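Local coordinates for protein soluble lytic murein transglycosylase (Pseudomonas aeruginosa, PDB 5OHU) that cleaves peptidoglycan as a soluble lytic transglycosylase, turning over the bacterial cell wall in both exolytic and endolytic fashion, at residues A[128-133]-A[161-166]; A[151-156]-A[165-170]; A[345-350]-A[362-367]. All blocks are in the same frame, centred on the assembly; numbering follows the deposited sequence.

Interaction 1: residues A[128-133]-A[161-166]; sequences LDCLYG and AACDTL. With PO4 (phosphate ion), chain F.
A disulfide bridge between Cys130 and Cys163 ties helix 126-138 to helix 161-172. The bond Cys130 SG–Cys163 SG is 2.0 Å long, and its torsion of 97° is close to the relaxed right angle. It spans the point where the backbones come nearest, Cys130 CA lying 4.9 Å from Cys163 CA. Beside the bridge, Cys130 CB packs on Ala162 CB at 4.1 Å.

On one flank of the bridge, Ala162 CB fits against the end of Leu131, with 3.9 Å to CD2, although the Leu131 side chain starts out away from the other helix. Within the helical solenoid that makes up most of this chain, the two segments run roughly in the same direction, 24° apart with axes 8.0 Å from each other at closest approach. Helix 142-153 comes between them in sequence, and its Leu152 packs on Cys130.

Leu166 bridges the gap one turn further on. With CG anti to the backbone N (chi1 179°), its two methyls fork over helix 126-138: CD2 stands 3.9 Å from Cys130 O, while CD1 reaches 3.4 Å from Gly133 C, where no side chain intervenes. Tyr132 leaves the same helix in another direction, stacks with Tyr119 and donates from OH to O1 of a phosphate ion at 2.8 Å, probably acquired from the crystallisation liquor.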
loop_
_atom_site.group_PDB
_atom_site.type_symbol
_atom_site.label_atom_id
_atom_site.label_comp_id
_atom_site.label_asym_id
_atom_site.label_seq_id
_atom_site.Cartn_x
_atom_site.Cartn_y
_atom_site.Cartn_z
ATOM N N LEU A 128 22.088 11.129 2.050
ATOM C CA LEU A 128 23.293 10.365 2.355
ATOM C C LEU A 128 23.827 9.655 1.112
ATOM O O LEU A 128 25.043 9.607 0.887
ATOM C CB LEU A 128 23.006 9.358 3.475
ATOM C CG LEU A 128 22.512 9.881 4.817
ATOM C CD1 LEU A 128 22.084 8.719 5.690
ATOM C CD2 LEU A 128 23.592 10.710 5.520
ATOM N N ASP A 129 22.934 9.092 0.299
ATOM C CA ASP A 129 23.356 8.497 -0.965
ATOM C C ASP A 129 24.146 9.495 -1.801
ATOM O O ASP A 129 25.185 9.158 -2.379
ATOM C CB ASP A 129 22.139 7.983 -1.744
ATOM C CG ASP A 129 21.332 6.954 -0.966
ATOM O OD1 ASP A 129 21.815 6.458 0.081
ATOM O OD2 ASP A 129 20.209 6.627 -1.413
ATOM N N CYS A 130 23.700 10.746 -1.836
ATOM C CA CYS A 130 24.426 11.743 -2.622
ATOM C C CYS A 130 25.769 12.083 -2.001
ATOM O O CYS A 130 26.775 12.176 -2.717
ATOM C CB CYS A 130 23.559 12.980 -2.799
ATOM S SG CYS A 130 22.309 12.581 -4.062
ATOM N N LEU A 131 25.815 12.238 -0.668
ATOM C CA LEU A 131 27.098 12.407 0.003
ATOM C C LEU A 131 28.005 11.213 -0.262
ATOM O O LEU A 131 29.218 11.372 -0.426
ATOM C CB LEU A 131 26.871 12.603 1.502
ATOM C CG LEU A 131 26.175 13.928 1.836
ATOM C CD1 LEU A 131 25.761 13.982 3.297
ATOM C CD2 LEU A 131 27.114 15.066 1.509
ATOM N N TYR A 132 27.435 10.003 -0.329
ATOM C CA TYR A 132 28.267 8.831 -0.602
ATOM C C TYR A 132 28.827 8.869 -2.016
ATOM O O TYR A 132 29.996 8.525 -2.237
ATOM C CB TYR A 132 27.473 7.548 -0.374
ATOM C CG TYR A 132 28.291 6.293 -0.531
ATOM C CD1 TYR A 132 29.397 6.044 0.294
ATOM C CD2 TYR A 132 27.959 5.350 -1.510
ATOM C CE1 TYR A 132 30.152 4.878 0.149
ATOM C CE2 TYR A 132 28.692 4.177 -1.666
ATOM C CZ TYR A 132 29.780 3.943 -0.835
ATOM O OH TYR A 132 30.498 2.781 -1.005
ATOM N N GLY A 133 28.009 9.280 -2.989
ATOM C CA GLY A 133 28.534 9.496 -4.330
ATOM C C GLY A 133 29.684 10.488 -4.354
ATOM O O GLY A 133 30.688 10.273 -5.039
ATOM N N ALA A 161 19.886 19.021 -1.672
ATOM C CA ALA A 161 21.026 19.882 -1.970
ATOM C C ALA A 161 22.315 19.106 -2.188
ATOM O O ALA A 161 23.096 19.436 -3.089
ATOM C CB ALA A 161 21.210 20.879 -0.828
ATOM N N ALA A 162 22.589 18.103 -1.353
ATOM C CA ALA A 162 23.832 17.358 -1.539
ATOM C C ALA A 162 23.873 16.700 -2.911
ATOM O O ALA A 162 24.957 16.505 -3.478
ATOM C CB ALA A 162 24.009 16.307 -0.437
ATOM N N CYS A 163 22.707 16.345 -3.460
ATOM C CA CYS A 163 22.675 15.775 -4.804
ATOM C C CYS A 163 23.027 16.820 -5.846
ATOM O O CYS A 163 23.729 16.524 -6.822
ATOM C CB CYS A 163 21.314 15.155 -5.076
ATOM S SG CYS A 163 20.884 13.934 -3.818
ATOM N N ASP A 164 22.579 18.054 -5.640
ATOM C CA ASP A 164 23.011 19.141 -6.513
ATOM C C ASP A 164 24.533 19.255 -6.542
ATOM O O ASP A 164 25.134 19.458 -7.604
ATOM C CB ASP A 164 22.386 20.457 -6.054
ATOM C CG ASP A 164 22.086 21.375 -7.201
ATOM O OD1 ASP A 164 21.066 21.144 -7.882
ATOM O OD2 ASP A 164 22.880 22.312 -7.435
ATOM N N THR A 165 25.176 19.089 -5.388
ATOM C CA THR A 165 26.636 19.103 -5.345
ATOM C C THR A 165 27.221 17.931 -6.129
ATOM O O THR A 165 28.166 18.092 -6.912
ATOM C CB THR A 165 27.094 19.062 -3.893
ATOM O OG1 THR A 165 26.784 20.311 -3.276
ATOM C CG2 THR A 165 28.595 18.794 -3.807
ATOM N N LEU A 166 26.666 16.737 -5.927
ATOM C CA LEU A 166 27.117 15.560 -6.665
ATOM C C LEU A 166 26.938 15.758 -8.162
ATOM O O LEU A 166 27.866 15.523 -8.947
ATOM C CB LEU A 166 26.337 14.333 -6.196
ATOM C CG LEU A 166 26.663 13.009 -6.890
ATOM C CD1 LEU A 166 28.095 12.577 -6.577
ATOM C CD2 LEU A 166 25.681 11.942 -6.456
HETATM P P PO4 F . 34.176 1.779 0.446
HETATM O O1 PO4 F . 33.138 2.684 -0.176
HETATM O O2 PO4 F . 35.270 2.602 1.086
HETATM O O3 PO4 F . 34.786 0.887 -0.614
HETATM O O4 PO4 F . 33.492 0.927 1.489
#

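Interaction 2: residues A[151-156]-A[165-170]; sequences RLWLVG and TLFGLW
The carbonyl oxygen of Leu152 has two neighbours: Gln159 NE2 hydrogen-bonds to it, and it lies at the edge of the Phe167 ring, near the ring plane, with Phe167 CZ 3.5 Å from Leu152 O. The Leu152 side chain continues the contact: it crosses that of Leu166 at about a right angle, Leu152 CD1 meeting Leu166 CD2 at 4.1 Å.

Next to it lies an aromatic cluster of Trp153, Phe167 and Trp170, which fills the angle between the end of helix 142-153 and helix 161-172. Trp153 has CG anti to its backbone N (chi1 169°), which sends the indole across to the neighbouring helix. There its six-membered ring meets Phe167 in a T-shaped pair with planes at 89°. The Trp153 edge is the pointing partner, CE3 standing 3.4 Å above the Phe167 plane, over its centre. Trp170 approaches a face of the Trp153 indole near the rim, its CZ3 3.5 Å from Trp153 CG; these planes lie obliquely at 53°.

Trp153 NE1 is hydrogen-bonded to Lys180 O, and Arg184 makes a cation-pi contact with Trp153. Edge and face of one indole are therefore engaged together while its N-H is satisfied, which should fix the ring's rotation in this buried setting.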
loop_
_atom_site.group_PDB
_atom_site.type_symbol
_atom_site.label_atom_id
_atom_site.label_comp_id
_atom_site.label_asym_id
_atom_site.label_seq_id
_atom_site.Cartn_x
_atom_site.Cartn_y
_atom_site.Cartn_z
ATOM N N ARG A 151 22.158 7.182 -11.240
ATOM C CA ARG A 151 20.989 6.597 -10.584
ATOM C C ARG A 151 20.219 7.640 -9.774
ATOM O O ARG A 151 18.983 7.655 -9.771
ATOM C CB ARG A 151 21.426 5.436 -9.688
ATOM C CG ARG A 151 20.284 4.754 -8.947
ATOM C CD ARG A 151 20.791 3.713 -7.948
ATOM N NE ARG A 151 21.555 4.304 -6.844
ATOM C CZ ARG A 151 21.022 4.741 -5.702
ATOM N NH1 ARG A 151 19.710 4.667 -5.495
ATOM N NH2 ARG A 151 21.806 5.257 -4.760
ATOM N N LEU A 152 20.927 8.500 -9.051
ATOM C CA LEU A 152 20.234 9.554 -8.328
ATOM C C LEU A 152 19.759 10.655 -9.256
ATOM O O LEU A 152 18.835 11.394 -8.897
ATOM C CB LEU A 152 21.137 10.144 -7.242
ATOM C CG LEU A 152 21.360 9.135 -6.118
ATOM C CD1 LEU A 152 22.696 9.407 -5.419
ATOM C CD2 LEU A 152 20.204 9.207 -5.156
ATOM N N TRP A 153 20.388 10.790 -10.427
ATOM C CA TRP A 153 19.996 11.827 -11.368
ATOM C C TRP A 153 18.734 11.424 -12.119
ATOM O O TRP A 153 17.877 12.274 -12.388
ATOM C CB TRP A 153 21.141 12.115 -12.348
ATOM C CG TRP A 153 20.720 12.968 -13.512
ATOM C CD1 TRP A 153 20.335 12.542 -14.756
ATOM C CD2 TRP A 153 20.624 14.398 -13.529
ATOM N NE1 TRP A 153 20.010 13.616 -15.543
ATOM C CE2 TRP A 153 20.174 14.769 -14.816
ATOM C CE3 TRP A 153 20.866 15.399 -12.577
ATOM C CZ2 TRP A 153 19.949 16.094 -15.174
ATOM C CZ3 TRP A 153 20.647 16.711 -12.925
ATOM C CH2 TRP A 153 20.197 17.053 -14.219
ATOM N N LEU A 154 18.582 10.129 -12.428
ATOM C CA LEU A 154 17.464 9.660 -13.253
ATOM C C LEU A 154 16.232 9.451 -12.379
ATOM O O LEU A 154 15.758 8.336 -12.150
ATOM C CB LEU A 154 17.841 8.391 -14.005
ATOM C CG LEU A 154 18.679 8.754 -15.232
ATOM C CD1 LEU A 154 19.228 7.515 -15.943
ATOM C CD2 LEU A 154 17.855 9.637 -16.156
ATOM N N VAL A 155 15.703 10.577 -11.909
ATOM C CA VAL A 155 14.603 10.615 -10.968
ATOM C C VAL A 155 13.753 11.828 -11.319
ATOM O O VAL A 155 14.285 12.911 -11.590
ATOM C CB VAL A 155 15.108 10.694 -9.505
ATOM C CG1 VAL A 155 13.963 10.929 -8.580
ATOM C CG2 VAL A 155 15.838 9.399 -9.080
ATOM N N GLY A 156 12.431 11.652 -11.291
ATOM C CA GLY A 156 11.472 12.637 -11.740
ATOM C C GLY A 156 11.081 13.711 -10.754
ATOM O O GLY A 156 10.175 14.491 -11.046
ATOM N N THR A 165 25.176 19.089 -5.388
ATOM C CA THR A 165 26.636 19.103 -5.345
ATOM C C THR A 165 27.221 17.931 -6.129
ATOM O O THR A 165 28.166 18.092 -6.912
ATOM C CB THR A 165 27.094 19.062 -3.893
ATOM O OG1 THR A 165 26.784 20.311 -3.276
ATOM C CG2 THR A 165 28.595 18.794 -3.807
ATOM N N LEU A 166 26.666 16.737 -5.927
ATOM C CA LEU A 166 27.117 15.560 -6.665
ATOM C C LEU A 166 26.938 15.758 -8.162
ATOM O O LEU A 166 27.866 15.523 -8.947
ATOM C CB LEU A 166 26.337 14.333 -6.196
ATOM C CG LEU A 166 26.663 13.009 -6.890
ATOM C CD1 LEU A 166 28.095 12.577 -6.577
ATOM C CD2 LEU A 166 25.681 11.942 -6.456
ATOM N N PHE A 167 25.737 16.183 -8.571
ATOM C CA PHE A 167 25.470 16.419 -9.985
ATOM C C PHE A 167 26.447 17.441 -10.544
ATOM O O PHE A 167 26.954 17.273 -11.656
ATOM C CB PHE A 167 24.029 16.903 -10.192
ATOM C CG PHE A 167 22.971 15.930 -9.714
ATOM C CD1 PHE A 167 23.253 14.566 -9.579
ATOM C CD2 PHE A 167 21.688 16.396 -9.391
ATOM C CE1 PHE A 167 22.282 13.680 -9.133
ATOM C CE2 PHE A 167 20.712 15.532 -8.963
ATOM C CZ PHE A 167 21.002 14.153 -8.829
ATOM N N GLY A 168 26.711 18.511 -9.777
ATOM C CA GLY A 168 27.739 19.470 -10.159
ATOM C C GLY A 168 29.095 18.830 -10.398
ATOM O O GLY A 168 29.773 19.129 -11.385
ATOM N N LEU A 169 29.532 17.962 -9.483
ATOM C CA LEU A 169 30.808 17.284 -9.698
ATOM C C LEU A 169 30.741 16.401 -10.930
ATOM O O LEU A 169 31.680 16.355 -11.735
ATOM C CB LEU A 169 31.184 16.449 -8.483
ATOM C CG LEU A 169 31.459 17.251 -7.226
ATOM C CD1 LEU A 169 31.570 16.286 -6.052
ATOM C CD2 LEU A 169 32.737 18.065 -7.403
ATOM N N TRP A 170 29.622 15.701 -11.083
ATOM C CA TRP A 170 29.415 14.787 -12.198
ATOM C C TRP A 170 29.378 15.543 -13.523
ATOM O O TRP A 170 30.022 15.146 -14.499
ATOM C CB TRP A 170 28.111 14.048 -11.919
ATOM C CG TRP A 170 27.696 12.968 -12.806
ATOM C CD1 TRP A 170 28.402 11.850 -13.145
ATOM C CD2 TRP A 170 26.404 12.832 -13.397
ATOM N NE1 TRP A 170 27.629 11.039 -13.944
ATOM C CE2 TRP A 170 26.402 11.626 -14.117
ATOM C CE3 TRP A 170 25.255 13.633 -13.408
ATOM C CZ2 TRP A 170 25.293 11.195 -14.844
ATOM C CZ3 TRP A 170 24.154 13.202 -14.123
ATOM C CH2 TRP A 170 24.179 11.989 -14.829
#

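Interaction 3: residues A[345-350]-A[362-367]; sequences YWQARS and IALYQK
Tyr365 turns its CG anti to the carbonyl carbon, beside the backbone N (chi1 -76°), and so sends its ring along the flank of helix 341-354. Tyr345 and Arg349 both place CG anti to the backbone N; Tyr345 thereby turns its CE1 to that ring, while Arg349 offers CA, CB and CD to the hydroxyl. The ring of Tyr365 lies with one face against Ala348. Ala348 CB is 3.8 Å from the ring centroid and 22° off the normal, a CH-pi contact displaced toward the rim, where CE1 is 3.5 Å away.

That methyl also meets Leu364 CB at 3.5 Å, so the small residue sits between an aromatic face and an aliphatic stem. This is where the backbones come nearest, Ala348 CA and Leu364 CA being 5.4 Å apart. Helices 341-354 and 360-368, consecutive in the chain, form an antiparallel helical hairpin with the segments at 159° and their axes 8.8 Å apart. The Gln347 and Leu364 side chains cross at about a right angle, with Gln347 OE1 4.0 Å from Leu364 CD2; Gln347 NE2 bonds to Thr330 OG1.

Tyr345 CE1 touches Tyr365 CE1 at 3.7 Å, the two rings set obliquely. Arg349, bent at its second torsion, lays its aliphatic part against the phenol, with CD 3.3 Å from Tyr365 OH.

Tyr365 OH hydrogen-bonds to Gln352 OE1, which also takes a weak bond from Arg349 NH1. Tyr345 OH is bonded to Asp596 OD2 and Arg382 NE. The contact thus combines an apolar centre with two phenol hydroxyls whose polar needs are met beyond it; Arg349 and Arg382 lie close with like charges, which Asp596, a long and weak ion-pair partner of Arg349, may partly offset.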
loop_
_atom_site.group_PDB
_atom_site.type_symbol
_atom_site.label_atom_id
_atom_site.label_comp_id
_atom_site.label_asym_id
_atom_site.label_seq_id
_atom_site.Cartn_x
_atom_site.Cartn_y
_atom_site.Cartn_z
ATOM N N TYR A 345 -8.740 -20.888 -8.501
ATOM C CA TYR A 345 -10.193 -20.812 -8.530
ATOM C C TYR A 345 -10.698 -20.583 -9.947
ATOM O O TYR A 345 -11.614 -21.273 -10.402
ATOM C CB TYR A 345 -10.726 -19.714 -7.600
ATOM C CG TYR A 345 -12.221 -19.558 -7.787
ATOM C CD1 TYR A 345 -13.108 -20.502 -7.234
ATOM C CD2 TYR A 345 -12.746 -18.509 -8.549
ATOM C CE1 TYR A 345 -14.474 -20.406 -7.424
ATOM C CE2 TYR A 345 -14.113 -18.389 -8.742
ATOM C CZ TYR A 345 -14.971 -19.343 -8.173
ATOM O OH TYR A 345 -16.331 -19.230 -8.363
ATOM N N TRP A 346 -10.139 -19.594 -10.652
ATOM C CA TRP A 346 -10.715 -19.265 -11.951
ATOM C C TRP A 346 -10.427 -20.335 -12.998
ATOM O O TRP A 346 -11.236 -20.515 -13.914
ATOM C CB TRP A 346 -10.261 -17.873 -12.395
ATOM C CG TRP A 346 -11.086 -16.810 -11.679
ATOM C CD1 TRP A 346 -10.653 -15.932 -10.729
ATOM C CD2 TRP A 346 -12.501 -16.585 -11.816
ATOM N NE1 TRP A 346 -11.700 -15.148 -10.287
ATOM C CE2 TRP A 346 -12.848 -15.537 -10.930
ATOM C CE3 TRP A 346 -13.507 -17.169 -12.596
ATOM C CZ2 TRP A 346 -14.164 -15.058 -10.810
ATOM C CZ3 TRP A 346 -14.822 -16.687 -12.484
ATOM C CH2 TRP A 346 -15.133 -15.644 -11.604
ATOM N N GLN A 347 -9.351 -21.108 -12.849
ATOM C CA GLN A 347 -9.172 -22.244 -13.746
ATOM C C GLN A 347 -10.316 -23.248 -13.600
ATOM O O GLN A 347 -10.919 -23.671 -14.596
ATOM C CB GLN A 347 -7.829 -22.925 -13.499
ATOM C CG GLN A 347 -7.708 -24.206 -14.309
ATOM C CD GLN A 347 -6.293 -24.759 -14.310
ATOM O OE1 GLN A 347 -6.035 -25.804 -13.739
ATOM N NE2 GLN A 347 -5.370 -24.039 -14.940
ATOM N N ALA A 348 -10.622 -23.641 -12.360
ATOM C CA ALA A 348 -11.744 -24.544 -12.119
ATOM C C ALA A 348 -13.063 -23.931 -12.584
ATOM O O ALA A 348 -13.869 -24.603 -13.237
ATOM C CB ALA A 348 -11.818 -24.896 -10.631
ATOM N N ARG A 349 -13.284 -22.644 -12.290
ATOM C CA ARG A 349 -14.590 -22.038 -12.548
ATOM C C ARG A 349 -14.806 -21.759 -14.034
ATOM O O ARG A 349 -15.914 -21.970 -14.554
ATOM C CB ARG A 349 -14.760 -20.753 -11.715
ATOM C CG ARG A 349 -16.058 -19.952 -12.022
ATOM C CD ARG A 349 -17.259 -20.722 -11.449
ATOM N NE ARG A 349 -18.539 -20.084 -11.760
ATOM C CZ ARG A 349 -19.724 -20.699 -11.800
ATOM N NH1 ARG A 349 -19.823 -21.995 -11.565
ATOM N NH2 ARG A 349 -20.813 -20.010 -12.092
ATOM N N SER A 350 -13.767 -21.314 -14.746
ATOM C CA SER A 350 -13.936 -21.132 -16.185
ATOM C C SER A 350 -14.144 -22.470 -16.885
ATOM O O SER A 350 -14.925 -22.552 -17.839
ATOM C CB SER A 350 -12.751 -20.368 -16.790
ATOM O OG SER A 350 -11.529 -21.076 -16.638
ATOM N N ILE A 362 -14.519 -30.588 -10.281
ATOM C CA ILE A 362 -14.609 -31.062 -8.894
ATOM C C ILE A 362 -13.225 -31.179 -8.260
ATOM O O ILE A 362 -12.939 -30.569 -7.221
ATOM C CB ILE A 362 -15.347 -32.407 -8.836
ATOM C CG1 ILE A 362 -16.818 -32.225 -9.197
ATOM C CG2 ILE A 362 -15.177 -33.044 -7.459
ATOM C CD1 ILE A 362 -17.525 -33.551 -9.382
ATOM N N ALA A 363 -12.350 -31.989 -8.864
ATOM C CA ALA A 363 -11.008 -32.164 -8.317
ATOM C C ALA A 363 -10.257 -30.842 -8.244
ATOM O O ALA A 363 -9.485 -30.614 -7.310
ATOM C CB ALA A 363 -10.219 -33.172 -9.152
ATOM N N LEU A 364 -10.462 -29.959 -9.222
ATOM C CA LEU A 364 -9.784 -28.666 -9.183
ATOM C C LEU A 364 -10.228 -27.853 -7.967
ATOM O O LEU A 364 -9.394 -27.313 -7.227
ATOM C CB LEU A 364 -10.033 -27.911 -10.491
ATOM C CG LEU A 364 -9.466 -28.598 -11.752
ATOM C CD1 LEU A 364 -9.891 -27.865 -13.013
ATOM C CD2 LEU A 364 -7.929 -28.742 -11.700
ATOM N N TYR A 365 -11.540 -27.793 -7.717
ATOM C CA TYR A 365 -12.033 -27.069 -6.547
ATOM C C TYR A 365 -11.523 -27.681 -5.253
ATOM O O TYR A 365 -11.263 -26.959 -4.282
ATOM C CB TYR A 365 -13.560 -27.059 -6.535
ATOM C CG TYR A 365 -14.237 -26.105 -7.505
ATOM C CD1 TYR A 365 -13.843 -24.767 -7.610
ATOM C CD2 TYR A 365 -15.264 -26.557 -8.328
ATOM C CE1 TYR A 365 -14.474 -23.908 -8.506
ATOM C CE2 TYR A 365 -15.914 -25.708 -9.217
ATOM C CZ TYR A 365 -15.510 -24.390 -9.304
ATOM O OH TYR A 365 -16.162 -23.578 -10.194
ATOM N N GLN A 366 -11.370 -29.007 -5.218
ATOM C CA GLN A 366 -11.004 -29.670 -3.971
ATOM C C GLN A 366 -9.597 -29.291 -3.525
ATOM O O GLN A 366 -9.336 -29.172 -2.325
ATOM C CB GLN A 366 -11.148 -31.179 -4.125
ATOM C CG GLN A 366 -12.593 -31.626 -4.097
ATOM C CD GLN A 366 -12.764 -33.081 -4.466
ATOM O OE1 GLN A 366 -11.967 -33.645 -5.222
ATOM N NE2 GLN A 366 -13.808 -33.700 -3.936
ATOM N N LYS A 367 -8.684 -29.079 -4.471
ATOM C CA LYS A 367 -7.376 -28.539 -4.125
ATOM C C LYS A 367 -7.472 -27.210 -3.397
ATOM O O LYS A 367 -6.544 -26.836 -2.676
ATOM C CB LYS A 367 -6.531 -28.331 -5.386
ATOM C CG LYS A 367 -6.485 -29.514 -6.324
ATOM C CD LYS A 367 -6.217 -29.056 -7.755
ATOM C CE LYS A 367 -4.857 -28.395 -7.909
ATOM N NZ LYS A 367 -4.363 -28.504 -9.313
#

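Interactions 1 and 2 are neighbouring faces of one helical cluster, their centres 8 Å apart. Both use helix 161-172 and share Leu166, and they touch directly where Leu152 CD1 lies 3.5 Å from Cys130 SG, so Leu152 connects the disulfide to the contact that holds the aromatic cluster; both contacts are buried. Interaction 3 lies on the opposite side of the chain's centre: its centre is 54 Å from that of interaction 1 and 52 Å from that of interaction 2, with nearest atoms about 39 Å and about 36 Å apart. The 345-350/362-367 hairpin bonds to Asp596, in the transglycosylase SLT domain, whereas phosphate ions, probably from the crystallisation liquor, lie beside the other two.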